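Local coordinates for protein cystatin (Fasciola hepatica, PDB 6I1M) that probably inhibits papain-like cysteine proteases, as a secreted stefin-type member of the cystatin superfamily from the liver fluke, at residues P20-K25 with W67-F72. Residues are numbered along the deposited sequence; the frame is centred on the assembly and turned at random.
Sequences PMILSK and WEVVVF
I22 projects from the sheet-facing side of helix 12-28 onto two valines of strand 66-74, and its two branches share the work. Its CG2 methyl lies 3.9 Å from CG2 of V69, the two side chains running past each other in opposite senses. The other branch, CG1, goes the other way along the strand and comes within 4.2 Å of CG2 of V71. The split follows from the first torsion (chi1 -62°), which sets CG2 anti to the backbone N and CG1 anti to the carbonyl carbon. This is the close-packed part of the contact: all three residues are buried, F55 of the neighbouring strand also touches I22, and F18, further back on the helix, touches V71.

The looser side belongs to M21, which is partly exposed. Its extended chain carries SD to a marginal 4.5 Å from CG1 of V71, while T82 and V84 also meet the side chain. One turn on, K25 reaches past the strand and hydrogen-bonds through NZ to the backbone O of V84, so the helix has a polar tie to the edge strand 83-90.

The axes of 20-25 and 67-72 come within 10.2 Å of each other, their directions 119° apart, the helix lying across the antiparallel sheet as in the cystatin fold. With no hydrogen bond between these two segments, their contact rests on apolar side-chain packing, which does little to fix direction.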
ATOM      1  N   PRO A  20       3.879  -7.591  -1.517  1.00 20.11           N
ATOM      2  CA  PRO A  20       3.506  -8.324  -2.735  1.00 20.28           C
ATOM      3  C   PRO A  20       2.114  -7.991  -3.289  1.00 21.38           C
ATOM      4  O   PRO A  20       1.948  -8.053  -4.490  1.00 23.40           O
ATOM      5  CB  PRO A  20       3.472  -9.797  -2.307  1.00 20.45           C
ATOM      6  CG  PRO A  20       4.386  -9.826  -1.098  1.00 20.15           C
ATOM      7  CD  PRO A  20       4.129  -8.517  -0.393  1.00 20.27           C
ATOM      8  N   MET A  21       1.158  -7.642  -2.423  1.00 21.38           N
ATOM      9  CA  MET A  21      -0.197  -7.213  -2.862  1.00 23.25           C
ATOM     10  C   MET A  21      -0.058  -5.911  -3.653  1.00 20.73           C
ATOM     11  O   MET A  21      -0.695  -5.769  -4.696  1.00 19.65           O
ATOM     12  CB  MET A  21      -1.134  -6.942  -1.688  1.00 26.32           C
ATOM     13  CG  MET A  21      -1.566  -8.150  -0.911  1.00 33.81           C
ATOM     14  SD  MET A  21      -2.786  -7.619   0.330  1.00 35.08           S
ATOM     15  CE  MET A  21      -2.628  -8.937   1.528  1.00 34.58           C
ATOM     16  N   ILE A  22       0.731  -4.974  -3.150  1.00 19.67           N
ATOM     17  CA  ILE A  22       0.885  -3.630  -3.780  1.00 19.27           C
ATOM     18  C   ILE A  22       1.650  -3.765  -5.097  1.00 20.92           C
ATOM     19  O   ILE A  22       1.248  -3.101  -6.078  1.00 20.51           O
ATOM     20  CB  ILE A  22       1.491  -2.613  -2.804  1.00 20.29           C
ATOM     21  CG1 ILE A  22       0.552  -2.434  -1.607  1.00 20.73           C
ATOM     22  CG2 ILE A  22       1.782  -1.304  -3.508  1.00 18.77           C
ATOM     23  CD1 ILE A  22       1.094  -1.551  -0.510  1.00 22.45           C
ATOM     24  N   LEU A  23       2.669  -4.622  -5.133  1.00 19.25           N
ATOM     25  CA  LEU A  23       3.487  -4.864  -6.338  1.00 20.34           C
ATOM     26  C   LEU A  23       2.572  -5.434  -7.414  1.00 20.00           C
ATOM     27  O   LEU A  23       2.562  -4.892  -8.532  1.00 19.69           O
ATOM     28  CB  LEU A  23       4.587  -5.866  -6.002  1.00 20.93           C
ATOM     29  CG  LEU A  23       5.498  -6.305  -7.153  1.00 23.57           C
ATOM     30  CD1 LEU A  23       5.948  -5.132  -8.009  1.00 24.04           C
ATOM     31  CD2 LEU A  23       6.717  -7.041  -6.602  1.00 24.21           C
ATOM     32  N   SER A  24       1.828  -6.480  -7.050  1.00 18.73           N
ATOM     33  CA  SER A  24       0.885  -7.163  -7.964  1.00 20.96           C
ATOM     34  C   SER A  24      -0.081  -6.134  -8.563  1.00 19.78           C
ATOM     35  O   SER A  24      -0.270  -6.165  -9.769  1.00 22.69           O
ATOM     36  CB  SER A  24       0.162  -8.279  -7.292  1.00 20.70           C
ATOM     37  OG  SER A  24      -0.917  -8.671  -8.107  1.00 23.12           O
ATOM     38  N   LYS A  25      -0.631  -5.229  -7.748  1.00 20.31           N
ATOM     39  CA  LYS A  25      -1.587  -4.169  -8.189  1.00 21.39           C
ATOM     40  C   LYS A  25      -0.899  -3.227  -9.177  1.00 20.90           C
ATOM     41  O   LYS A  25      -1.463  -2.992 -10.255  1.00 20.42           O
ATOM     42  CB  LYS A  25      -2.084  -3.325  -7.015  1.00 22.21           C
ATOM     43  CG  LYS A  25      -3.212  -2.362  -7.354  1.00 23.80           C
ATOM     44  CD  LYS A  25      -4.342  -2.990  -8.128  1.00 25.26           C
ATOM     45  CE  LYS A  25      -5.452  -2.001  -8.431  1.00 29.76           C
ATOM     46  NZ  LYS A  25      -6.601  -2.205  -7.518  1.00 30.75           N
ATOM     47  N   TRP A  67       4.316   6.084  -5.243  1.00 23.78           N
ATOM     48  CA  TRP A  67       2.852   5.932  -5.336  1.00 21.59           C
ATOM     49  C   TRP A  67       2.273   5.923  -3.924  1.00 21.38           C
ATOM     50  O   TRP A  67       2.976   5.488  -2.956  1.00 22.94           O
ATOM     51  CB  TRP A  67       2.496   4.663  -6.099  1.00 21.85           C
ATOM     52  CG  TRP A  67       2.898   4.599  -7.543  1.00 24.06           C
ATOM     53  CD1 TRP A  67       2.071   4.759  -8.622  1.00 26.49           C
ATOM     54  CD2 TRP A  67       4.169   4.190  -8.082  1.00 25.32           C
ATOM     55  NE1 TRP A  67       2.739   4.485  -9.784  1.00 28.18           N
ATOM     56  CE2 TRP A  67       4.037   4.173  -9.491  1.00 26.11           C
ATOM     57  CE3 TRP A  67       5.412   3.871  -7.523  1.00 28.78           C
ATOM     58  CZ2 TRP A  67       5.092   3.836 -10.340  1.00 27.98           C
ATOM     59  CZ3 TRP A  67       6.458   3.546  -8.361  1.00 29.24           C
ATOM     60  CH2 TRP A  67       6.300   3.537  -9.750  1.00 30.81           C
ATOM     61  N   GLU A  68       1.067   6.442  -3.791  1.00 22.26           N
ATOM     62  CA  GLU A  68       0.235   6.235  -2.585  1.00 25.31           C
ATOM     63  C   GLU A  68      -0.777   5.147  -2.933  1.00 24.27           C
ATOM     64  O   GLU A  68      -1.395   5.243  -4.000  1.00 24.65           O
ATOM     65  CB  GLU A  68      -0.393   7.559  -2.170  1.00 28.65           C
ATOM     66  CG  GLU A  68      -1.492   7.426  -1.151  1.00 35.43           C
ATOM     67  CD  GLU A  68      -2.124   8.770  -0.848  1.00 41.38           C
ATOM     68  OE1 GLU A  68      -1.362   9.682  -0.416  1.00 47.08           O
ATOM     69  OE2 GLU A  68      -3.355   8.920  -1.093  1.00 45.99           O
ATOM     70  N   VAL A  69      -0.912   4.136  -2.077  1.00 24.44           N
ATOM     71  CA  VAL A  69      -1.829   2.985  -2.308  1.00 25.36           C
ATOM     72  C   VAL A  69      -2.517   2.683  -0.983  1.00 24.80           C
ATOM     73  O   VAL A  69      -1.814   2.400  -0.010  1.00 22.73           O
ATOM     74  CB  VAL A  69      -1.082   1.736  -2.810  1.00 29.47           C
ATOM     75  CG1 VAL A  69      -2.052   0.656  -3.295  1.00 28.37           C
ATOM     76  CG2 VAL A  69      -0.072   2.071  -3.900  1.00 32.81           C
ATOM     77  N   VAL A  70      -3.841   2.694  -0.977  1.00 23.46           N
ATOM     78  CA  VAL A  70      -4.666   2.300   0.191  1.00 23.40           C
ATOM     79  C   VAL A  70      -5.065   0.828   0.073  1.00 22.61           C
ATOM     80  O   VAL A  70      -5.574   0.426  -0.970  1.00 22.55           O
ATOM     81  CB  VAL A  70      -5.885   3.219   0.334  1.00 25.69           C
ATOM     82  CG1 VAL A  70      -6.642   2.908   1.611  1.00 24.70           C
ATOM     83  CG2 VAL A  70      -5.477   4.684   0.282  1.00 26.06           C
ATOM     84  N   VAL A  71      -4.803   0.047   1.122  1.00 23.79           N
ATOM     85  CA  VAL A  71      -5.296  -1.356   1.259  1.00 21.44           C
ATOM     86  C   VAL A  71      -6.294  -1.403   2.421  1.00 19.64           C
ATOM     87  O   VAL A  71      -5.898  -1.018   3.534  1.00 20.74           O
ATOM     88  CB  VAL A  71      -4.148  -2.344   1.509  1.00 20.89           C
ATOM     89  CG1 VAL A  71      -4.665  -3.771   1.610  1.00 20.64           C
ATOM     90  CG2 VAL A  71      -3.059  -2.228   0.452  1.00 22.48           C
ATOM     91  N   PHE A  72      -7.492  -1.924   2.159  1.00 19.77           N
ATOM     92  CA  PHE A  72      -8.557  -2.226   3.133  1.00 19.20           C
ATOM     93  C   PHE A  72      -8.436  -3.686   3.590  1.00 18.32           C
ATOM     94  O   PHE A  72      -8.498  -4.639   2.773  1.00 20.74           O
ATOM     95  CB  PHE A  72      -9.931  -1.952   2.533  1.00 18.75           C
ATOM     96  CG  PHE A  72     -11.049  -2.305   3.479  1.00 18.85           C
ATOM     97  CD1 PHE A  72     -11.168  -1.656   4.704  1.00 18.65           C
ATOM     98  CD2 PHE A  72     -11.925  -3.342   3.190  1.00 20.80           C
ATOM     99  CE1 PHE A  72     -12.206  -1.978   5.565  1.00 20.30           C
ATOM    100  CE2 PHE A  72     -12.919  -3.694   4.093  1.00 21.93           C
ATOM    101  CZ  PHE A  72     -13.050  -3.015   5.277  1.00 20.35           C
TER